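Local coordinates for protein 2-(acetamidomethylene)succinate hydrolase (Mesorhizobium loti, PDB 3KXP) that catalyses the last step of vitamin B6 degradation, hydrolysing (E)-2-(acetamidomethylene)succinate to succinic semialdehyde, acetate, ammonia and carbon dioxide, at residues 116-121 with 148-153; 139-144 with 163-168; 257-262 with 283-288. All coordinates share one frame; numbering follows the deposited sequence.

Contact 1: residues 116-121 with 148-153; sequences EANDYA and SVTAAA
Apolar contact carries most of this meeting: the methyl CG2 of Thr-150 lies 3.7 Å from CB of Ala-121, because CG2 stands anti to the backbone N while OG1, on the other branch (chi1 -61°), turns back beside that nitrogen. Ala-121 also rests on the next residue, Ala-151, with CB to CB 4.4 Å, and there the backbones come nearest, CA to CA 4.7 Å. The short spacing is consistent with the small side chains on both sides.

Polar groups take a lesser share, and no hydrogen bond joins the two segments. The side chain of Asn-118 crosses that of Thr-150 at roughly a right angle, bringing ND2 to 4.1 Å from CG2. OG1 of Thr-150 faces CB of Ala-117 at 4.2 Å but spends its hydrogen bond on the carbonyl of Arg-146 in its own helix.

Within 116-121, Glu-116 occupies the N-cap position, and its backbone N bonds to OD2 of Asp-119 at 2.8 Å. The axes of 117-121 and 148-153 cross at -74°, 8.6 Å apart at the closest; they belong to helices 117-131 and 143-154, the latter being the helix after the nucleophile in the alpha/beta hydrolase fold.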
# COMPACT_ATOMS: atom_id res chain seq x y z
N GLU A 116 19.16 10.82 19.19
CA GLU A 116 18.91 11.27 17.83
C GLU A 116 18.42 10.10 17.01
O GLU A 116 18.41 8.96 17.49
CB GLU A 116 20.19 11.83 17.22
CG GLU A 116 20.74 13.04 17.95
CD GLU A 116 19.79 14.21 17.95
OE1 GLU A 116 19.56 14.81 16.87
OE2 GLU A 116 19.25 14.54 19.04
N ALA A 117 18.00 10.36 15.78
CA ALA A 117 17.51 9.32 14.89
C ALA A 117 18.46 8.12 14.84
O ALA A 117 18.06 6.99 15.10
CB ALA A 117 17.29 9.88 13.49
N ASN A 118 19.72 8.39 14.49
CA ASN A 118 20.74 7.35 14.40
C ASN A 118 20.84 6.48 15.64
O ASN A 118 20.93 5.26 15.54
CB ASN A 118 22.11 7.96 14.10
CG ASN A 118 22.28 8.32 12.64
OD1 ASN A 118 23.29 8.92 12.25
ND2 ASN A 118 21.30 7.97 11.82
N ASP A 119 20.81 7.12 16.81
CA ASP A 119 20.89 6.39 18.06
C ASP A 119 19.78 5.35 18.13
O ASP A 119 20.05 4.17 18.32
CB ASP A 119 20.78 7.35 19.25
CG ASP A 119 21.91 8.37 19.27
OD1 ASP A 119 23.08 7.94 19.25
OD2 ASP A 119 21.62 9.59 19.29
N TYR A 120 18.53 5.78 17.94
CA TYR A 120 17.40 4.85 17.98
C TYR A 120 17.46 3.83 16.84
O TYR A 120 17.05 2.67 17.00
CB TYR A 120 16.06 5.58 17.88
CG TYR A 120 15.60 6.31 19.13
CD1 TYR A 120 15.92 7.65 19.33
CD2 TYR A 120 14.80 5.67 20.07
CE1 TYR A 120 15.45 8.34 20.45
CE2 TYR A 120 14.32 6.35 21.19
CZ TYR A 120 14.65 7.69 21.37
OH TYR A 120 14.19 8.36 22.48
N ALA A 121 17.95 4.28 15.69
CA ALA A 121 18.05 3.41 14.52
C ALA A 121 19.06 2.28 14.75
O ALA A 121 18.80 1.12 14.42
CB ALA A 121 18.44 4.22 13.28
N SER A 148 12.00 3.58 12.64
CA SER A 148 11.96 2.44 11.73
C SER A 148 12.38 2.77 10.30
O SER A 148 13.14 2.02 9.69
CB SER A 148 10.57 1.81 11.72
OG SER A 148 10.29 1.22 12.97
N VAL A 149 11.90 3.88 9.76
CA VAL A 149 12.26 4.25 8.39
C VAL A 149 13.75 4.57 8.30
O VAL A 149 14.40 4.25 7.30
CB VAL A 149 11.42 5.44 7.89
CG1 VAL A 149 11.83 5.81 6.47
CG2 VAL A 149 9.93 5.07 7.94
N THR A 150 14.30 5.20 9.35
CA THR A 150 15.73 5.52 9.37
C THR A 150 16.52 4.20 9.39
O THR A 150 17.50 4.04 8.67
CB THR A 150 16.10 6.35 10.61
OG1 THR A 150 15.37 7.58 10.60
CG2 THR A 150 17.60 6.67 10.62
N ALA A 151 16.05 3.26 10.20
CA ALA A 151 16.70 1.95 10.31
C ALA A 151 16.68 1.20 8.98
O ALA A 151 17.70 0.66 8.55
CB ALA A 151 16.01 1.13 11.40
N ALA A 152 15.51 1.14 8.36
CA ALA A 152 15.33 0.45 7.09
C ALA A 152 16.24 1.00 5.99
O ALA A 152 16.77 0.25 5.17
CB ALA A 152 13.87 0.55 6.65
N ALA A 153 16.42 2.31 5.98
CA ALA A 153 17.26 2.95 4.98
C ALA A 153 18.74 2.72 5.25
O ALA A 153 19.56 2.74 4.33
CB ALA A 153 16.96 4.45 4.94

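Contact 2: residues 139-144 with 163-168; sequences VGHSLG and VAIDFT
The imidazole of His-141 meets the carbonyl of Ile-165 at its edge, in the ring plane, with CD2 3.3 Å from that O; CB of Ser-142 lies over one face, offset toward the rim. With CG anti to the backbone N (chi1 178°), the side chain of His-141 crosses that of Ile-165 at about a right angle. NE2 bonds to the carbonyl of His-294. The phenyl ring of Phe-167 has OG of Ser-142 at its edge, in plane, 3.7 Å from CD2, while CB of Phe-167 packs 3.5 Å from O of Ser-142. An alanine in place of Phe-167 would take away this ring, and Ser-142 would probably lose the apolar wall beside it.

Backbone bonds set the parallel register. Gly-140 N reaches Val-163 O, and Gly-140 O accepts from Ile-165 N at 2.8 Å. Ser-142 N then bonds to Ile-165 O at 2.9 Å (N-H...O 170°), tying the turn to the neighbouring strand.

Ser-142 itself has a strained, positive phi (55°). A CB on Gly-140 would clash with C of Gly-144 (2.4 Å) at the start of the helix, so the tight turn is fitted to glycine there. Gly-140, Ser-142 and Gly-144 fit the GxSxG nucleophile elbow of alpha/beta hydrolases; Ser-142 is the inferred nucleophile, and Asp-166, whose OD2 bonds to ND1 of His-294, supplies with it the inferred acid and histidine of the catalytic triad.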
# COMPACT_ATOMS: atom_id res chain seq x y z
N VAL A 139 6.91 -1.97 12.65
CA VAL A 139 5.65 -1.25 12.82
C VAL A 139 5.90 -0.15 13.85
O VAL A 139 5.98 -0.42 15.04
CB VAL A 139 4.55 -2.17 13.37
CG1 VAL A 139 3.28 -1.36 13.62
CG2 VAL A 139 4.29 -3.30 12.40
N GLY A 140 6.04 1.08 13.38
CA GLY A 140 6.31 2.17 14.31
C GLY A 140 5.33 3.32 14.34
O GLY A 140 4.77 3.72 13.31
N HIS A 141 5.11 3.86 15.53
CA HIS A 141 4.19 4.98 15.69
C HIS A 141 4.96 6.23 16.05
O HIS A 141 5.65 6.26 17.07
CB HIS A 141 3.17 4.70 16.78
CG HIS A 141 2.24 5.85 17.02
ND1 HIS A 141 1.70 6.14 18.25
CD2 HIS A 141 1.76 6.79 16.17
CE1 HIS A 141 0.93 7.21 18.15
NE2 HIS A 141 0.95 7.62 16.90
N SER A 142 4.84 7.26 15.22
CA SER A 142 5.51 8.54 15.45
C SER A 142 7.03 8.36 15.64
O SER A 142 7.72 8.03 14.68
CB SER A 142 4.87 9.21 16.67
OG SER A 142 4.99 10.62 16.59
N LEU A 143 7.54 8.59 16.85
CA LEU A 143 8.97 8.40 17.14
C LEU A 143 9.39 7.04 16.60
O LEU A 143 10.43 6.92 15.94
CB LEU A 143 9.24 8.43 18.65
CG LEU A 143 10.59 7.85 19.14
CD1 LEU A 143 11.74 8.67 18.60
CD2 LEU A 143 10.63 7.85 20.65
N GLY A 144 8.59 6.02 16.89
CA GLY A 144 8.89 4.68 16.40
C GLY A 144 8.92 4.64 14.88
O GLY A 144 9.81 4.01 14.29
N VAL A 163 5.91 -0.16 8.49
CA VAL A 163 4.59 0.42 8.54
C VAL A 163 4.83 1.67 9.38
O VAL A 163 4.89 1.59 10.61
CB VAL A 163 3.57 -0.49 9.25
CG1 VAL A 163 2.27 0.26 9.43
CG2 VAL A 163 3.33 -1.76 8.43
N ALA A 164 5.02 2.81 8.72
CA ALA A 164 5.28 4.08 9.37
C ALA A 164 3.98 4.82 9.74
O ALA A 164 3.42 5.55 8.91
CB ALA A 164 6.14 4.95 8.47
N ILE A 165 3.54 4.66 10.98
CA ILE A 165 2.31 5.30 11.44
C ILE A 165 2.47 6.72 11.98
O ILE A 165 2.97 6.92 13.08
CB ILE A 165 1.62 4.45 12.54
CG1 ILE A 165 1.35 3.03 12.02
CG2 ILE A 165 0.32 5.13 12.98
CD1 ILE A 165 0.66 2.12 13.04
N ASP A 166 2.03 7.69 11.18
CA ASP A 166 2.02 9.11 11.53
C ASP A 166 3.32 9.87 11.80
O ASP A 166 3.46 10.51 12.85
CB ASP A 166 1.06 9.35 12.69
CG ASP A 166 0.14 10.53 12.44
OD1 ASP A 166 -0.66 10.46 11.48
OD2 ASP A 166 0.21 11.53 13.18
N PHE A 167 4.26 9.79 10.86
CA PHE A 167 5.51 10.54 10.97
C PHE A 167 6.25 10.49 9.66
O PHE A 167 6.87 9.50 9.30
CB PHE A 167 6.41 10.02 12.09
CG PHE A 167 7.41 11.05 12.57
CD1 PHE A 167 8.46 11.45 11.75
CD2 PHE A 167 7.24 11.68 13.79
CE1 PHE A 167 9.32 12.48 12.15
CE2 PHE A 167 8.09 12.71 14.20
CZ PHE A 167 9.14 13.11 13.37
N THR A 168 6.19 11.61 8.95
CA THR A 168 6.80 11.75 7.65
C THR A 168 7.74 12.95 7.66
O THR A 168 7.87 13.64 8.67
CB THR A 168 5.72 12.03 6.60
OG1 THR A 168 5.09 13.28 6.92
CG2 THR A 168 4.66 10.92 6.59

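Contact 3: residues 257-262 with 283-288; sequences PVLIVR and DLPVVV
Ile-260 O accepts the N-H of Val-287 at 2.8 Å, the shortest hydrogen bond between the segments, and the CA-H of Val-286 also points at this oxygen. Ile-260 N in turn donates to Pro-285 O with an N-H...O angle of 176°. Val-287 O receives Arg-262 N and a CA-H...O contact from Val-261, whose CA is 3.2 Å away. These bonds make 258-263 and 286-289 parallel neighbours; with helix 271-280 they form a beta-alpha-beta unit, and 286-289 is an edge strand of the sheet within this chain.

On one face, CD1 of Leu-259 sits 3.9 Å from CG of Pro-285 and 4.0 Å from CG2 of Val-287. CB of Leu-259 points away, yet with CG anti to the backbone N (chi1 173°) the end of the side chain comes near. Val-261 and Val-287 lie alongside, pointing the same way. Helix 301-313 covers this side, with Phe-311 against Leu-259 and Pro-285.

On the face of Ile-260, its side chain crosses that of Leu-284 at about a right angle, CD1 4.2 Å from CB, and helix 271-280 packs over it. Pro-285 meets Pro-285 of the second subunit, and Val-286 makes backbone hydrogen bonds to that chain.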
# COMPACT_ATOMS: atom_id res chain seq x y z
N PRO A 257 10.06 -1.87 1.25
CA PRO A 257 8.66 -1.45 1.27
C PRO A 257 8.28 -0.65 2.52
O PRO A 257 8.61 -1.05 3.64
CB PRO A 257 7.89 -2.77 1.20
CG PRO A 257 8.84 -3.66 0.44
CD PRO A 257 10.16 -3.33 1.08
N VAL A 258 7.58 0.46 2.32
CA VAL A 258 7.13 1.29 3.42
C VAL A 258 5.69 1.75 3.21
O VAL A 258 5.37 2.38 2.21
CB VAL A 258 8.03 2.54 3.58
CG1 VAL A 258 7.48 3.44 4.70
CG2 VAL A 258 9.45 2.11 3.89
N LEU A 259 4.82 1.40 4.15
CA LEU A 259 3.43 1.80 4.08
C LEU A 259 3.30 3.05 4.94
O LEU A 259 3.68 3.05 6.11
CB LEU A 259 2.53 0.71 4.63
CG LEU A 259 1.05 1.08 4.77
CD1 LEU A 259 0.39 1.13 3.39
CD2 LEU A 259 0.34 0.04 5.65
N ILE A 260 2.79 4.13 4.38
CA ILE A 260 2.63 5.37 5.14
C ILE A 260 1.20 5.45 5.64
O ILE A 260 0.24 5.38 4.86
CB ILE A 260 2.91 6.61 4.28
CG1 ILE A 260 4.33 6.54 3.71
CG2 ILE A 260 2.76 7.86 5.12
CD1 ILE A 260 4.64 7.65 2.71
N VAL A 261 1.04 5.59 6.95
CA VAL A 261 -0.28 5.69 7.54
C VAL A 261 -0.41 7.04 8.23
O VAL A 261 0.45 7.40 9.04
CB VAL A 261 -0.54 4.58 8.58
CG1 VAL A 261 -1.89 4.79 9.24
CG2 VAL A 261 -0.51 3.22 7.89
N ARG A 262 -1.45 7.79 7.89
CA ARG A 262 -1.68 9.08 8.52
C ARG A 262 -3.08 9.13 9.07
O ARG A 262 -4.00 8.51 8.53
CB ARG A 262 -1.53 10.25 7.53
CG ARG A 262 -1.66 11.61 8.23
CD ARG A 262 -1.77 12.80 7.30
NE ARG A 262 -3.17 13.07 6.98
CZ ARG A 262 -3.91 14.05 7.49
NH1 ARG A 262 -3.40 14.91 8.36
NH2 ARG A 262 -5.17 14.16 7.13
N ASP A 283 5.90 6.19 -5.04
CA ASP A 283 5.74 4.74 -5.07
C ASP A 283 5.34 4.09 -3.74
O ASP A 283 4.88 2.95 -3.73
CB ASP A 283 7.03 4.10 -5.57
CG ASP A 283 8.20 4.36 -4.64
OD1 ASP A 283 8.61 3.42 -3.90
OD2 ASP A 283 8.70 5.50 -4.62
N LEU A 284 5.51 4.80 -2.63
CA LEU A 284 5.17 4.23 -1.33
C LEU A 284 3.66 4.26 -1.07
O LEU A 284 3.05 5.33 -1.03
CB LEU A 284 5.92 4.97 -0.22
CG LEU A 284 7.45 4.89 -0.28
CD1 LEU A 284 8.10 5.76 0.80
CD2 LEU A 284 7.87 3.42 -0.12
N PRO A 285 3.03 3.08 -0.90
CA PRO A 285 1.58 3.02 -0.65
C PRO A 285 1.16 3.86 0.55
O PRO A 285 1.87 3.93 1.56
CB PRO A 285 1.33 1.53 -0.42
CG PRO A 285 2.62 1.06 0.15
CD PRO A 285 3.64 1.75 -0.74
N VAL A 286 0.01 4.50 0.44
CA VAL A 286 -0.50 5.37 1.49
C VAL A 286 -1.89 5.00 1.98
O VAL A 286 -2.76 4.61 1.20
CB VAL A 286 -0.53 6.84 1.00
CG1 VAL A 286 -1.11 7.73 2.07
CG2 VAL A 286 0.89 7.31 0.64
N VAL A 287 -2.09 5.15 3.29
CA VAL A 287 -3.36 4.89 3.96
C VAL A 287 -3.67 6.08 4.88
O VAL A 287 -2.83 6.46 5.70
CB VAL A 287 -3.30 3.59 4.81
CG1 VAL A 287 -4.43 3.54 5.82
CG2 VAL A 287 -3.38 2.37 3.90
N VAL A 288 -4.85 6.68 4.73
CA VAL A 288 -5.29 7.81 5.55
C VAL A 288 -6.51 7.29 6.32
O VAL A 288 -7.53 6.95 5.73
CB VAL A 288 -5.70 9.04 4.68
CG1 VAL A 288 -6.22 10.17 5.57
CG2 VAL A 288 -4.50 9.56 3.89

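In the fold
Contacts 1 and 2 share helix 143-154: their centres are 11 Å apart, and Val-149 CG2 packs 3.8 Å from Ala-164 CB in contact 2. Contact 2 continues into contact 3 through the sheet, since strands 159-165 and 258-263 are neighbours; Ala-164 N lies 2.9 Å from Leu-259 O and Asp-166 N 2.7 Å from Val-261 O, both probable hydrogen bonds. Contacts 1 and 3 do not touch, with centres about 18 Å apart. The inferred catalytic residues Ser-142 and Asp-166 belong to contact 2, the side chain of Asp-166 about 3 Å from that of His-294. Arg-262 of contact 3 has its CA 3.4 Å from Asp-166 OD1, while strand 286-289 and the loop before it meet the second subunit.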